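Uncharacterized protein (Mycobacterium tuberculosis, PDB 4Q6U) is of unknown function but, with one GAF-related and two PAS-like domains, is probably a triple sensor-domain protein. Local coordinates at residues Trp13-Thr18 against Arg210-Arg215; Glu17-Glu22 against Asp85-Gly90; Glu79-Thr84 against Pro106-Leu111; Thr172-Trp177 against Gly190-Ser195. One frame throughout, in Å; residues are numbered along the deposited sequence.

Contact 1 (Trp13-Thr18 against Arg210-Arg215); sequences WLLVET and RAMNWR
L15 and M212 reach toward each other between two facing sheets, CD1 of the leucine ending 4.1 Å from the selenium of the selenomethionine, and the apolar packing spreads from that meeting. The leucine's other branch goes to the tryptophan: CD2 of L15 comes obliquely against the six-membered ring of W214, 3.6 Å from CE3. L15 CG, anti to the backbone N (chi1 -177°), carries the fork toward the facing strand, one methyl to M212 and one to W214. M212 runs extended as far as its selenium and then bends (chi3 -75°), which brings its methyl against the backbone and CG of E17; M212 CE lies 3.7 Å from E17 CA and 3.8 Å from E17 CG. The two strands, 14-17 and 210-215, run antiparallel at 167° with their axes 9.4 Å apart, a spacing of facing sheets and not of sheet neighbours. The first belongs to the sheet of the GAF-related N-terminal domain, the second to that of the PAS-like middle domain, and no direct hydrogen bond joins them here. The polar link is made by water instead. One molecule donates to E17 OE2 at 2.8 Å and to the carbonyl O of R210 at 2.9 Å, tying the carboxylate to the backbone of the opposite strand. E17 is buried, yet its charge is answered: OE2 also forms a salt bridge with R194, and the other carboxylate oxygen has its partner in L19. The indole NE1 of W214 bonds to the carbonyl of R30.

Contact 2 (Glu17-Glu22 against Asp85-Gly90); sequences ETLGDE and DGRMHG
T18 meets H89 and G90 where the chain leaves strand 14-17. Its backbone N gives a weak but nearly straight hydrogen bond to the carbonyl O of H89, 3.4 Å long, and its hydroxyl OG1 sits 3.4 Å from G90 CA. A water bridges the two segments, donating to T18 O and, at 2.7 Å, to M88 O, while accepting from T18 OG1. Beside it L19 lays CD2 against the M88 carbonyl O at 3.6 Å; the same methyl lies obliquely by the guanidinium of R87, 3.9 Å from NH2. E17 and G90 form an antiparallel, non-hydrogen-bonded pair, their CA atoms 4.4 Å apart, which joins strands 14-17 and 88-97 in the GAF-related sheet. On the far side of strand 88-97, H89 and G90 both face V81, a classic beta bulge. Further out, each backbone is steadied by an acidic side chain. E17 bends at chi2 (-94°), which curls its carboxylate back over the following residues, and the backbone N of L19 meets E17 OE1 from above the carboxylate plane at 2.8 Å. In the other segment D85 OD1 accepts from the backbone N of R87 at 3.1 Å, an Asx turn entering the strand. D85 OD2 makes salt bridges with K112 and R210, and H89 ND1 bonds to the carbonyl of A211.

Contact 3 (Glu79-Thr84 against Pro106-Leu111); sequences EPVIMT and PIPGPL
V81 packs against two prolines at once, CG2 nearest P108 and CG1 mainly on P110: V81 CG2 reaches P108 CG at 4.0 Å, while V81 CG1 lies against the ring of P110, 4.1 Å from CD. This is the closely filled part of the contact. With CG1 anti to the backbone N (chi1 -169°) and CG2 beside it, both methyls are turned to the proline side. Close by, M83 also packs on P110; bent at chi2 (53°), its chain carries selenium to 4.0 Å from P110 CB and 3.7 Å from P110 O. M83 CE continues to L111, 4.0 Å from L111 CA. Packing thins away from this centre. I82 turns its side chain away and only its carbonyl O touches P110 CG, also at 4.0 Å; the CB of L111 points away as well, and its side chain packs on S126 of helix 124-129. No hydrogen bond crosses between the segments; the backbone bonds of V81 go to H89 and G90, those of G109 and L111 to strand 206-215. The arrangement is a face-to-face apolar junction between sheets of two domains, strand 74-82 on the GAF-related side and strand 109-114 on the PAS-like side.

Contact 4 (Thr172-Trp177 against Gly190-Ser195); sequences TLCSIW and GFVARS
The carbonyl O of L173 accepts the backbone N-H of A193 at 2.8 Å in the carbonyl plane, and CA-H of V192 adds a CH...O contact to the same oxygen. L173 N returns a bond to A193 O, and S175 and F191 exchange a second pair, that from F191 N to S175 O being 3.0 Å long. These are the hydrogen-bonded pairs of a regular antiparallel hairpin. On the face bearing L173, S175 and F191, the phenyl ring dominates: with F191 CG between the backbone N and the carbonyl carbon (chi1 72°), it lies beside S175 and points its edge into the face of the W177 indole, a T-shaped stack with planes at 88° and centroids 4.9 Å apart for the five-membered ring. L173 CD2 touches the phenyl edge, 4.1 Å from F191 CE1. On the reverse face C174 SG packs on V192 CG2 at 3.7 Å. T172 CG2 lies alongside R194, 3.5 Å from R194 CG and over the rim of one guanidinium face; R194 NE forms a salt bridge with E17. I176 CD1 presses tightly on G190 CA at 3.5 Å. Strand 172-180 is an outermost strand of its sheet within this chain, and strand 186-198 pairs on its other side with 206-215; helix 157-165 packs through V160 on L173 and W177, while L32 and L35 of strand 31-37 approach C174 on the reverse face.

Contacts 1, 2 and 3 cluster at the junction of the N-terminal and middle domains, with contact 1 about 7 Å from contact 3 and 10 Å from contact 2, centre to centre. M212 of contact 1 joins them, its selenium 3.8 Å from V81 CG1 and its CE 3.6 Å from H89 O. Contact 4 is a hairpin within the middle-domain sheet, bonded directly to the 210-215 strand through R210 N to R194 O at 2.9 Å. Through R194 it also reaches E17, which contacts 1 and 2 share, and packs on contact 2, L19 CB lying 3.7 Å from R194 NE. It does not touch contact 3, the nearest atoms being about 6 Å apart.

Contact 1 (Trp13-Thr18 against Arg210-Arg215)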
# COMPACT_ATOMS: atom_id res chain seq x y z
N TRP B 13 -17.90 9.74 25.83
CA TRP B 13 -16.90 10.78 26.03
C TRP B 13 -16.40 11.27 24.68
O TRP B 13 -16.08 10.46 23.81
CB TRP B 13 -15.72 10.27 26.85
CG TRP B 13 -15.98 10.08 28.30
CD1 TRP B 13 -16.41 8.95 28.93
CD2 TRP B 13 -15.80 11.07 29.32
NE1 TRP B 13 -16.52 9.17 30.28
CE2 TRP B 13 -16.15 10.47 30.55
CE3 TRP B 13 -15.39 12.41 29.32
CZ2 TRP B 13 -16.11 11.16 31.76
CZ3 TRP B 13 -15.34 13.09 30.53
CH2 TRP B 13 -15.69 12.46 31.73
N LEU B 14 -16.34 12.58 24.50
CA LEU B 14 -15.73 13.14 23.30
C LEU B 14 -14.28 13.54 23.57
O LEU B 14 -14.02 14.32 24.48
CB LEU B 14 -16.51 14.37 22.82
CG LEU B 14 -17.94 14.13 22.36
CD1 LEU B 14 -18.53 15.42 21.85
CD2 LEU B 14 -17.93 13.05 21.27
N LEU B 15 -13.33 13.03 22.78
CA LEU B 15 -11.96 13.51 22.90
C LEU B 15 -11.73 14.66 21.92
O LEU B 15 -11.87 14.52 20.71
CB LEU B 15 -10.96 12.39 22.65
CG LEU B 15 -9.47 12.76 22.82
CD1 LEU B 15 -9.14 13.06 24.27
CD2 LEU B 15 -8.58 11.64 22.31
N VAL B 16 -11.38 15.81 22.48
CA VAL B 16 -11.20 17.03 21.70
C VAL B 16 -9.74 17.47 21.71
O VAL B 16 -9.17 17.69 22.76
CB VAL B 16 -12.08 18.17 22.25
CG1 VAL B 16 -11.66 19.50 21.66
CG2 VAL B 16 -13.55 17.87 21.97
N GLU B 17 -9.15 17.59 20.52
CA GLU B 17 -7.80 18.12 20.38
C GLU B 17 -7.89 19.64 20.40
O GLU B 17 -8.70 20.23 19.68
CB GLU B 17 -7.15 17.61 19.09
CG GLU B 17 -5.62 17.66 19.05
CD GLU B 17 -5.09 18.93 18.41
OE1 GLU B 17 -5.83 19.94 18.37
OE2 GLU B 17 -3.94 18.92 17.93
N THR B 18 -7.08 20.27 21.25
CA THR B 18 -7.20 21.71 21.49
C THR B 18 -5.93 22.48 21.17
O THR B 18 -5.63 23.49 21.82
CB THR B 18 -7.59 21.99 22.96
OG1 THR B 18 -6.65 21.35 23.84
CG2 THR B 18 -8.99 21.48 23.26
N ARG B 210 3.00 17.33 18.68
CA ARG B 210 2.30 16.93 19.89
C ARG B 210 1.14 16.02 19.54
O ARG B 210 0.44 16.26 18.55
CB ARG B 210 1.82 18.16 20.67
CG ARG B 210 2.97 19.01 21.20
CD ARG B 210 2.53 20.15 22.07
NE ARG B 210 3.71 20.84 22.60
CZ ARG B 210 4.30 20.53 23.75
NH1 ARG B 210 3.80 19.56 24.51
NH2 ARG B 210 5.39 21.19 24.14
N ALA B 211 0.91 14.99 20.34
CA ALA B 211 -0.05 13.95 19.99
C ALA B 211 -0.86 13.43 21.17
O ALA B 211 -0.52 13.66 22.33
CB ALA B 211 0.69 12.79 19.31
N MSE B 212 -1.95 12.74 20.87
CA MSE B 212 -2.63 11.92 21.85
C MSE B 212 -2.97 10.60 21.21
O MSE B 212 -3.45 10.57 20.08
CB MSE B 212 -3.90 12.60 22.37
CG MSE B 212 -3.68 13.89 23.07
SE MSE B 212 -5.39 14.59 23.67
CE MSE B 212 -6.10 15.21 21.94
N ASN B 213 -2.73 9.49 21.91
CA ASN B 213 -3.32 8.24 21.44
C ASN B 213 -4.40 7.73 22.39
O ASN B 213 -4.68 8.33 23.44
CB ASN B 213 -2.23 7.17 21.20
CG ASN B 213 -1.56 6.68 22.48
OD1 ASN B 213 -2.03 6.94 23.60
ND2 ASN B 213 -0.46 5.95 22.32
N TRP B 214 -5.04 6.64 21.98
CA TRP B 214 -6.00 5.92 22.80
C TRP B 214 -6.13 4.52 22.22
O TRP B 214 -5.89 4.31 21.03
CB TRP B 214 -7.35 6.63 22.84
CG TRP B 214 -8.06 6.71 21.52
CD1 TRP B 214 -8.99 5.84 21.03
CD2 TRP B 214 -7.91 7.74 20.53
NE1 TRP B 214 -9.43 6.25 19.79
CE2 TRP B 214 -8.78 7.41 19.46
CE3 TRP B 214 -7.13 8.89 20.44
CZ2 TRP B 214 -8.88 8.21 18.31
CZ3 TRP B 214 -7.23 9.68 19.30
CH2 TRP B 214 -8.10 9.33 18.25
N ARG B 215 -6.49 3.55 23.06
CA ARG B 215 -6.70 2.19 22.58
C ARG B 215 -8.04 2.15 21.84
O ARG B 215 -9.06 2.56 22.39
CB ARG B 215 -6.68 1.19 23.74
CG ARG B 215 -6.82 -0.28 23.32
CD ARG B 215 -5.53 -0.80 22.71
NE ARG B 215 -4.43 -0.73 23.67
CZ ARG B 215 -4.10 -1.72 24.50
NH1 ARG B 215 -4.78 -2.85 24.46
NH2 ARG B 215 -3.10 -1.58 25.35
O HOH W 1 -2.43 16.61 18.28

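Contact 2 (Glu17-Glu22 against Asp85-Gly90)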
# COMPACT_ATOMS: atom_id res chain seq x y z
N GLU B 17 -9.15 17.59 20.52
CA GLU B 17 -7.80 18.12 20.38
C GLU B 17 -7.89 19.64 20.40
O GLU B 17 -8.70 20.23 19.68
CB GLU B 17 -7.15 17.61 19.09
CG GLU B 17 -5.62 17.66 19.05
CD GLU B 17 -5.09 18.93 18.41
OE1 GLU B 17 -5.83 19.94 18.37
OE2 GLU B 17 -3.94 18.92 17.93
N THR B 18 -7.08 20.27 21.25
CA THR B 18 -7.20 21.71 21.49
C THR B 18 -5.93 22.48 21.17
O THR B 18 -5.63 23.49 21.82
CB THR B 18 -7.59 21.99 22.96
OG1 THR B 18 -6.65 21.35 23.84
CG2 THR B 18 -8.99 21.48 23.26
N LEU B 19 -5.17 22.03 20.18
CA LEU B 19 -3.93 22.72 19.82
C LEU B 19 -4.11 23.61 18.59
O LEU B 19 -3.22 24.37 18.24
CB LEU B 19 -2.81 21.71 19.60
CG LEU B 19 -2.26 21.07 20.88
CD1 LEU B 19 -1.34 19.91 20.57
CD2 LEU B 19 -1.54 22.11 21.73
N GLY B 20 -5.27 23.50 17.95
CA GLY B 20 -5.59 24.36 16.82
C GLY B 20 -6.31 25.63 17.25
O GLY B 20 -6.42 25.91 18.44
N ASP B 21 -6.79 26.40 16.28
CA ASP B 21 -7.50 27.64 16.58
C ASP B 21 -8.88 27.32 17.17
O ASP B 21 -9.36 28.02 18.06
CB ASP B 21 -7.64 28.50 15.33
CG ASP B 21 -6.30 28.99 14.81
OD1 ASP B 21 -5.51 29.53 15.62
OD2 ASP B 21 -6.04 28.83 13.60
N GLU B 22 -9.49 26.26 16.66
CA GLU B 22 -10.76 25.79 17.19
C GLU B 22 -10.63 24.35 17.65
O GLU B 22 -10.11 23.51 16.92
CB GLU B 22 -11.87 25.93 16.14
CG GLU B 22 -13.24 25.44 16.60
CD GLU B 22 -14.32 25.65 15.54
OE1 GLU B 22 -14.14 26.54 14.68
OE2 GLU B 22 -15.33 24.92 15.57
N ASP B 85 5.09 18.02 30.35
CA ASP B 85 5.74 19.33 30.37
C ASP B 85 4.76 20.44 30.76
O ASP B 85 5.10 21.62 30.69
CB ASP B 85 6.39 19.64 29.01
CG ASP B 85 5.42 19.46 27.85
OD1 ASP B 85 4.20 19.46 28.09
OD2 ASP B 85 5.89 19.33 26.69
N GLY B 86 3.55 20.06 31.14
CA GLY B 86 2.53 21.01 31.56
C GLY B 86 1.60 21.49 30.46
O GLY B 86 0.65 22.23 30.72
N ARG B 87 1.86 21.06 29.23
CA ARG B 87 1.10 21.51 28.07
C ARG B 87 -0.19 20.73 27.87
O ARG B 87 -0.21 19.50 27.90
CB ARG B 87 1.94 21.41 26.79
CG ARG B 87 3.15 22.33 26.79
CD ARG B 87 2.73 23.78 26.63
NE ARG B 87 1.85 23.96 25.48
CZ ARG B 87 2.27 24.09 24.23
NH1 ARG B 87 3.58 24.08 23.96
NH2 ARG B 87 1.39 24.25 23.25
N MSE B 88 -1.27 21.46 27.63
CA MSE B 88 -2.57 20.85 27.39
C MSE B 88 -2.67 20.37 25.95
O MSE B 88 -2.60 21.18 25.03
CB MSE B 88 -3.67 21.85 27.69
CG MSE B 88 -5.06 21.31 27.49
SE MSE B 88 -5.97 20.95 29.16
CE MSE B 88 -5.38 22.51 30.17
N HIS B 89 -2.80 19.06 25.75
CA HIS B 89 -2.92 18.51 24.41
C HIS B 89 -4.37 18.39 23.97
O HIS B 89 -4.68 18.39 22.77
CB HIS B 89 -2.25 17.13 24.33
CG HIS B 89 -0.76 17.19 24.24
ND1 HIS B 89 -0.02 16.20 23.64
CD2 HIS B 89 0.12 18.11 24.68
CE1 HIS B 89 1.26 16.51 23.71
NE2 HIS B 89 1.38 17.67 24.33
N GLY B 90 -5.25 18.24 24.94
CA GLY B 90 -6.65 18.09 24.63
C GLY B 90 -7.53 18.08 25.87
O GLY B 90 -7.05 18.22 27.00
O HOH W 2 -4.36 23.07 24.27

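Contact 3 (Glu79-Thr84 against Pro106-Leu111)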
# COMPACT_ATOMS: atom_id res chain seq x y z
N GLU B 79 -12.27 16.71 31.26
CA GLU B 79 -11.03 16.15 31.78
C GLU B 79 -9.90 16.64 30.90
O GLU B 79 -9.87 16.34 29.71
CB GLU B 79 -11.08 14.62 31.77
CG GLU B 79 -12.10 14.02 32.71
CD GLU B 79 -11.79 14.31 34.16
OE1 GLU B 79 -10.60 14.36 34.51
OE2 GLU B 79 -12.74 14.51 34.93
N PRO B 80 -8.97 17.41 31.48
CA PRO B 80 -7.81 17.88 30.72
C PRO B 80 -6.90 16.71 30.34
O PRO B 80 -6.80 15.74 31.09
CB PRO B 80 -7.10 18.82 31.71
CG PRO B 80 -7.48 18.29 33.04
CD PRO B 80 -8.92 17.89 32.88
N VAL B 81 -6.26 16.81 29.18
CA VAL B 81 -5.20 15.88 28.83
C VAL B 81 -3.91 16.68 28.79
O VAL B 81 -3.66 17.44 27.85
CB VAL B 81 -5.44 15.19 27.48
CG1 VAL B 81 -4.44 14.05 27.30
CG2 VAL B 81 -6.86 14.67 27.39
N ILE B 82 -3.09 16.51 29.83
CA ILE B 82 -1.94 17.38 30.01
C ILE B 82 -0.65 16.60 29.93
O ILE B 82 -0.45 15.63 30.67
CB ILE B 82 -2.03 18.13 31.35
CG1 ILE B 82 -3.37 18.87 31.43
CG2 ILE B 82 -0.86 19.09 31.49
CD1 ILE B 82 -3.61 19.61 32.74
N MSE B 83 0.21 17.01 29.01
CA MSE B 83 1.52 16.40 28.78
C MSE B 83 2.39 16.68 29.99
O MSE B 83 2.16 17.65 30.70
CB MSE B 83 2.15 16.97 27.51
CG MSE B 83 3.50 16.37 27.14
SE MSE B 83 3.36 14.44 27.08
CE MSE B 83 5.28 14.01 26.81
N THR B 84 3.39 15.85 30.24
CA THR B 84 4.18 16.03 31.46
C THR B 84 5.08 17.27 31.45
O THR B 84 5.73 17.58 32.45
CB THR B 84 5.05 14.79 31.76
OG1 THR B 84 5.71 14.36 30.56
CG2 THR B 84 4.17 13.65 32.29
N PRO B 106 -12.31 6.38 28.34
CA PRO B 106 -11.11 5.86 27.66
C PRO B 106 -9.92 6.73 28.02
O PRO B 106 -10.03 7.95 27.94
CB PRO B 106 -11.45 5.98 26.17
CG PRO B 106 -12.94 6.19 26.11
CD PRO B 106 -13.31 6.89 27.39
N ILE B 107 -8.81 6.12 28.43
CA ILE B 107 -7.67 6.93 28.86
C ILE B 107 -6.84 7.38 27.67
O ILE B 107 -6.24 6.56 26.96
CB ILE B 107 -6.75 6.17 29.84
CG1 ILE B 107 -7.57 5.47 30.92
CG2 ILE B 107 -5.76 7.15 30.48
CD1 ILE B 107 -8.45 6.39 31.74
N PRO B 108 -6.80 8.70 27.43
CA PRO B 108 -5.98 9.26 26.36
C PRO B 108 -4.52 9.33 26.80
O PRO B 108 -4.26 9.49 27.99
CB PRO B 108 -6.58 10.66 26.14
CG PRO B 108 -7.70 10.80 27.16
CD PRO B 108 -7.46 9.77 28.20
N GLY B 109 -3.60 9.21 25.85
CA GLY B 109 -2.18 9.20 26.16
C GLY B 109 -1.44 10.26 25.37
O GLY B 109 -1.24 10.11 24.17
N PRO B 110 -1.05 11.34 26.05
CA PRO B 110 -0.31 12.44 25.43
C PRO B 110 1.15 12.04 25.23
O PRO B 110 1.72 11.32 26.05
CB PRO B 110 -0.44 13.57 26.44
CG PRO B 110 -0.54 12.87 27.74
CD PRO B 110 -1.24 11.56 27.50
N LEU B 111 1.72 12.47 24.11
CA LEU B 111 3.14 12.30 23.85
C LEU B 111 3.61 13.41 22.92
O LEU B 111 2.79 14.14 22.34
CB LEU B 111 3.43 10.93 23.22
CG LEU B 111 2.81 10.68 21.84
CD1 LEU B 111 3.82 10.01 20.92
CD2 LEU B 111 1.56 9.82 21.92

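Contact 4 (Thr172-Trp177 against Gly190-Ser195)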
# COMPACT_ATOMS: atom_id res chain seq x y z
N THR B 172 -1.18 18.16 10.25
CA THR B 172 -1.86 17.33 11.24
C THR B 172 -2.15 15.93 10.71
O THR B 172 -2.30 15.73 9.50
CB THR B 172 -3.20 17.96 11.70
OG1 THR B 172 -4.07 18.13 10.59
CG2 THR B 172 -2.96 19.31 12.37
N LEU B 173 -2.25 14.97 11.61
CA LEU B 173 -2.55 13.59 11.23
C LEU B 173 -3.47 12.88 12.23
O LEU B 173 -3.24 12.92 13.44
CB LEU B 173 -1.26 12.80 11.06
CG LEU B 173 -1.44 11.33 10.68
CD1 LEU B 173 -2.32 11.18 9.43
CD2 LEU B 173 -0.09 10.66 10.48
N CYS B 174 -4.53 12.26 11.73
CA CYS B 174 -5.39 11.40 12.53
C CYS B 174 -5.44 10.01 11.88
O CYS B 174 -5.74 9.90 10.70
CB CYS B 174 -6.82 11.96 12.62
SG CYS B 174 -6.95 13.62 13.32
N SER B 175 -5.16 8.96 12.65
CA SER B 175 -5.21 7.61 12.08
C SER B 175 -5.55 6.56 13.13
O SER B 175 -5.48 6.82 14.34
CB SER B 175 -3.88 7.27 11.40
OG SER B 175 -4.00 6.06 10.67
N ILE B 176 -5.93 5.38 12.66
CA ILE B 176 -6.04 4.18 13.48
C ILE B 176 -4.95 3.20 13.06
O ILE B 176 -4.85 2.87 11.88
CB ILE B 176 -7.41 3.49 13.32
CG1 ILE B 176 -8.55 4.41 13.78
CG2 ILE B 176 -7.43 2.18 14.08
CD1 ILE B 176 -8.63 4.53 15.28
N TRP B 177 -4.16 2.70 14.01
CA TRP B 177 -3.06 1.80 13.68
C TRP B 177 -3.19 0.42 14.32
O TRP B 177 -3.73 0.29 15.42
CB TRP B 177 -1.72 2.42 14.11
CG TRP B 177 -1.18 3.42 13.15
CD1 TRP B 177 -1.86 4.07 12.16
CD2 TRP B 177 0.18 3.87 13.08
NE1 TRP B 177 -1.00 4.92 11.48
CE2 TRP B 177 0.25 4.81 12.03
CE3 TRP B 177 1.34 3.57 13.80
CZ2 TRP B 177 1.44 5.46 11.69
CZ3 TRP B 177 2.51 4.21 13.46
CH2 TRP B 177 2.56 5.14 12.41
N GLY B 190 -6.01 4.61 18.18
CA GLY B 190 -6.21 5.84 17.44
C GLY B 190 -5.16 6.83 17.90
O GLY B 190 -4.62 6.70 19.00
N PHE B 191 -4.86 7.81 17.06
CA PHE B 191 -4.06 8.94 17.51
C PHE B 191 -4.29 10.18 16.65
O PHE B 191 -4.75 10.10 15.52
CB PHE B 191 -2.56 8.59 17.54
CG PHE B 191 -1.93 8.46 16.18
CD1 PHE B 191 -1.43 9.57 15.52
CD2 PHE B 191 -1.85 7.22 15.56
CE1 PHE B 191 -0.85 9.45 14.28
CE2 PHE B 191 -1.27 7.10 14.30
CZ PHE B 191 -0.78 8.21 13.66
N VAL B 192 -3.98 11.33 17.23
CA VAL B 192 -3.94 12.59 16.50
C VAL B 192 -2.56 13.18 16.73
O VAL B 192 -1.99 13.00 17.80
CB VAL B 192 -5.05 13.57 16.98
CG1 VAL B 192 -4.93 13.83 18.47
CG2 VAL B 192 -5.01 14.87 16.19
N ALA B 193 -2.00 13.86 15.73
CA ALA B 193 -0.70 14.50 15.89
C ALA B 193 -0.65 15.81 15.12
O ALA B 193 -1.21 15.92 14.03
CB ALA B 193 0.43 13.56 15.42
N ARG B 194 0.01 16.81 15.70
CA ARG B 194 0.10 18.13 15.10
C ARG B 194 1.47 18.75 15.33
O ARG B 194 1.94 18.81 16.47
CB ARG B 194 -0.97 19.06 15.65
CG ARG B 194 -0.94 20.47 15.04
CD ARG B 194 -1.77 21.46 15.83
NE ARG B 194 -3.17 21.07 15.95
CZ ARG B 194 -4.15 21.52 15.17
NH1 ARG B 194 -3.89 22.40 14.21
NH2 ARG B 194 -5.40 21.10 15.37
N SER B 195 2.11 19.21 14.25
CA SER B 195 3.42 19.85 14.35
C SER B 195 3.29 21.37 14.46
O SER B 195 2.45 21.97 13.81
CB SER B 195 4.28 19.48 13.15
OG SER B 195 3.75 20.03 11.96